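Local coordinates for DNMT2 (Spodoptera frugiperda, PDB 4H0N), which probably methylates cytosine 38 in the anticodon loop of tRNA(Asp) and also has DNA (cytosine-5)-methyltransferase activity, with S-adenosyl-L-methionine as the methyl donor, at residues A[236-241]-A[310-315]. The protein carries 3 engineered substitutions. Numbering follows the deposited sequence.
Sequences AYTHYA and QCYRLL
With chi1 of -172°, Tyr237 sends its ring out opposite its own backbone N, while Tyr312, its CG anti to the carbonyl carbon (chi1 -70°), carries its ring off helix 308-316 to meet it. The result is an offset edge-to-face pair: the edge of Tyr237 is turned toward the face of Tyr312, the planes stand at 75° and the centroids lie 5.4 Å apart. The offset brings Tyr237 CD2 near the CD1-CE1 side of Tyr312, 3.6 Å from Tyr312 CD1, and not over the ring centre. Thr238 CG2 sits 4.2 Å from the centroid of the Tyr312 ring in a CH-pi contact over the face. Threonine suits this place because its branches divide the work: the methyl packs on the ring, while OG1 donates a hydrogen bond to Tyr237 O (2.6 Å) and is also hydrogen-bonded to Lys309 NZ. Tyrosine gives both other positions a flat apolar ring for the buried interface and a hydroxyl that needs a partner. Tyr312 OH is hydrogen-bonded to Phe285 O, and Tyr237 OH to Ser246 O and Phe285 N. This aromatic pair joins the loop between strands 222-223 and 247-248 to helix 308-316, which runs up to Asn317, probably one of the S-adenosyl-L-homocysteine-binding residues of this Rossmann-like C5-methyltransferase.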
loop_
_atom_site.group_PDB
_atom_site.type_symbol
_atom_site.label_atom_id
_atom_site.label_comp_id
_atom_site.label_asym_id
_atom_site.label_seq_id
_atom_site.Cartn_x
_atom_site.Cartn_y
_atom_site.Cartn_z
ATOM N N ALA A 236 -3.752 -6.946 9.398
ATOM C CA ALA A 236 -4.154 -8.032 10.283
ATOM C C ALA A 236 -3.412 -9.330 9.979
ATOM O O ALA A 236 -3.762 -10.387 10.505
ATOM C CB ALA A 236 -5.659 -8.247 10.204
ATOM N N TYR A 237 -2.395 -9.248 9.125
ATOM C CA TYR A 237 -1.577 -10.412 8.800
ATOM C C TYR A 237 -0.887 -10.902 10.069
ATOM O O TYR A 237 -0.257 -10.118 10.773
ATOM C CB TYR A 237 -0.559 -10.055 7.714
ATOM C CG TYR A 237 0.245 -11.219 7.145
ATOM C CD1 TYR A 237 -0.384 -12.310 6.562
ATOM C CD2 TYR A 237 1.635 -11.202 7.164
ATOM C CE1 TYR A 237 0.345 -13.357 6.036
ATOM C CE2 TYR A 237 2.371 -12.243 6.641
ATOM C CZ TYR A 237 1.726 -13.319 6.074
ATOM O OH TYR A 237 2.462 -14.360 5.543
ATOM N N THR A 238 -1.025 -12.199 10.343
ATOM C CA THR A 238 -0.551 -12.869 11.571
ATOM C C THR A 238 -1.404 -12.608 12.822
ATOM O O THR A 238 -1.091 -13.120 13.891
ATOM C CB THR A 238 0.959 -12.633 11.906
ATOM O OG1 THR A 238 1.114 -11.397 12.614
ATOM C CG2 THR A 238 1.831 -12.635 10.647
ATOM N N HIS A 239 -2.466 -11.814 12.686
ATOM C CA HIS A 239 -3.439 -11.619 13.762
ATOM C C HIS A 239 -4.518 -12.679 13.627
ATOM O O HIS A 239 -4.988 -13.254 14.614
ATOM C CB HIS A 239 -4.147 -10.270 13.634
ATOM C CG HIS A 239 -3.316 -9.083 14.003
ATOM N ND1 HIS A 239 -3.872 -7.837 14.208
ATOM C CD2 HIS A 239 -1.984 -8.935 14.187
ATOM C CE1 HIS A 239 -2.918 -6.974 14.509
ATOM N NE2 HIS A 239 -1.763 -7.615 14.502
ATOM N N TYR A 240 -4.940 -12.877 12.382
ATOM C CA TYR A 240 -5.981 -13.825 12.031
ATOM C C TYR A 240 -5.480 -14.593 10.830
ATOM O O TYR A 240 -4.512 -14.190 10.186
ATOM C CB TYR A 240 -7.278 -13.102 11.693
ATOM C CG TYR A 240 -7.671 -12.103 12.747
ATOM C CD1 TYR A 240 -8.217 -12.519 13.954
ATOM C CD2 TYR A 240 -7.485 -10.741 12.544
ATOM C CE1 TYR A 240 -8.575 -11.605 14.932
ATOM C CE2 TYR A 240 -7.838 -9.817 13.515
ATOM C CZ TYR A 240 -8.384 -10.253 14.707
ATOM O OH TYR A 240 -8.739 -9.340 15.677
ATOM N N ALA A 241 -6.146 -15.694 10.519
ATOM C CA ALA A 241 -5.590 -16.661 9.590
ATOM C C ALA A 241 -5.993 -16.363 8.161
ATOM O O ALA A 241 -5.539 -17.019 7.225
ATOM C CB ALA A 241 -6.060 -18.043 9.974
ATOM N N GLN A 310 3.770 -4.595 14.947
ATOM C CA GLN A 310 3.851 -3.243 14.449
ATOM C C GLN A 310 4.271 -3.234 13.000
ATOM O O GLN A 310 3.748 -2.482 12.207
ATOM C CB GLN A 310 4.924 -2.475 15.203
ATOM C CG GLN A 310 4.482 -1.274 16.003
ATOM C CD GLN A 310 4.923 -1.382 17.455
ATOM O OE1 GLN A 310 4.684 -0.479 18.252
ATOM N NE2 GLN A 310 5.595 -2.491 17.797
ATOM N N CYS A 311 5.247 -4.067 12.685
ATOM C CA CYS A 311 5.804 -4.197 11.336
ATOM C C CYS A 311 4.731 -4.548 10.318
ATOM O O CYS A 311 4.591 -3.890 9.283
ATOM C CB CYS A 311 6.875 -5.291 11.296
ATOM S SG CYS A 311 8.500 -4.830 11.938
ATOM N N TYR A 312 3.979 -5.598 10.623
ATOM C CA TYR A 312 2.929 -6.068 9.733
ATOM C C TYR A 312 1.791 -5.058 9.592
ATOM O O TYR A 312 1.246 -4.895 8.504
ATOM C CB TYR A 312 2.433 -7.455 10.166
ATOM C CG TYR A 312 3.469 -8.531 9.907
ATOM C CD1 TYR A 312 3.878 -8.816 8.611
ATOM C CD2 TYR A 312 4.056 -9.240 10.950
ATOM C CE1 TYR A 312 4.827 -9.782 8.358
ATOM C CE2 TYR A 312 5.012 -10.212 10.699
ATOM C CZ TYR A 312 5.388 -10.474 9.400
ATOM O OH TYR A 312 6.330 -11.429 9.118
ATOM N N ARG A 313 1.450 -4.366 10.676
ATOM C CA ARG A 313 0.458 -3.299 10.588
ATOM C C ARG A 313 0.916 -2.189 9.630
ATOM O O ARG A 313 0.164 -1.781 8.745
ATOM C CB ARG A 313 0.136 -2.716 11.960
ATOM C CG ARG A 313 -0.967 -1.667 11.910
ATOM C CD ARG A 313 -1.170 -0.974 13.250
ATOM N NE ARG A 313 -0.025 -0.146 13.620
ATOM C CZ ARG A 313 0.214 1.067 13.129
ATOM N NH1 ARG A 313 -0.610 1.599 12.235
ATOM N NH2 ARG A 313 1.282 1.748 13.525
ATOM N N LEU A 314 2.152 -1.719 9.804
ATOM C CA LEU A 314 2.730 -0.685 8.942
ATOM C C LEU A 314 2.860 -1.125 7.482
ATOM O O LEU A 314 2.585 -0.345 6.564
ATOM C CB LEU A 314 4.107 -0.253 9.459
ATOM C CG LEU A 314 4.169 0.460 10.805
ATOM C CD1 LEU A 314 5.610 0.659 11.252
ATOM C CD2 LEU A 314 3.441 1.783 10.707
ATOM N N LEU A 315 3.298 -2.367 7.277
ATOM C CA LEU A 315 3.452 -2.930 5.937
ATOM C C LEU A 315 2.105 -3.072 5.237
ATOM O O LEU A 315 1.985 -2.808 4.043
ATOM C CB LEU A 315 4.144 -4.290 6.001
ATOM C CG LEU A 315 5.666 -4.334 5.859
ATOM C CD1 LEU A 315 6.340 -3.332 6.771
ATOM C CD2 LEU A 315 6.178 -5.729 6.160
#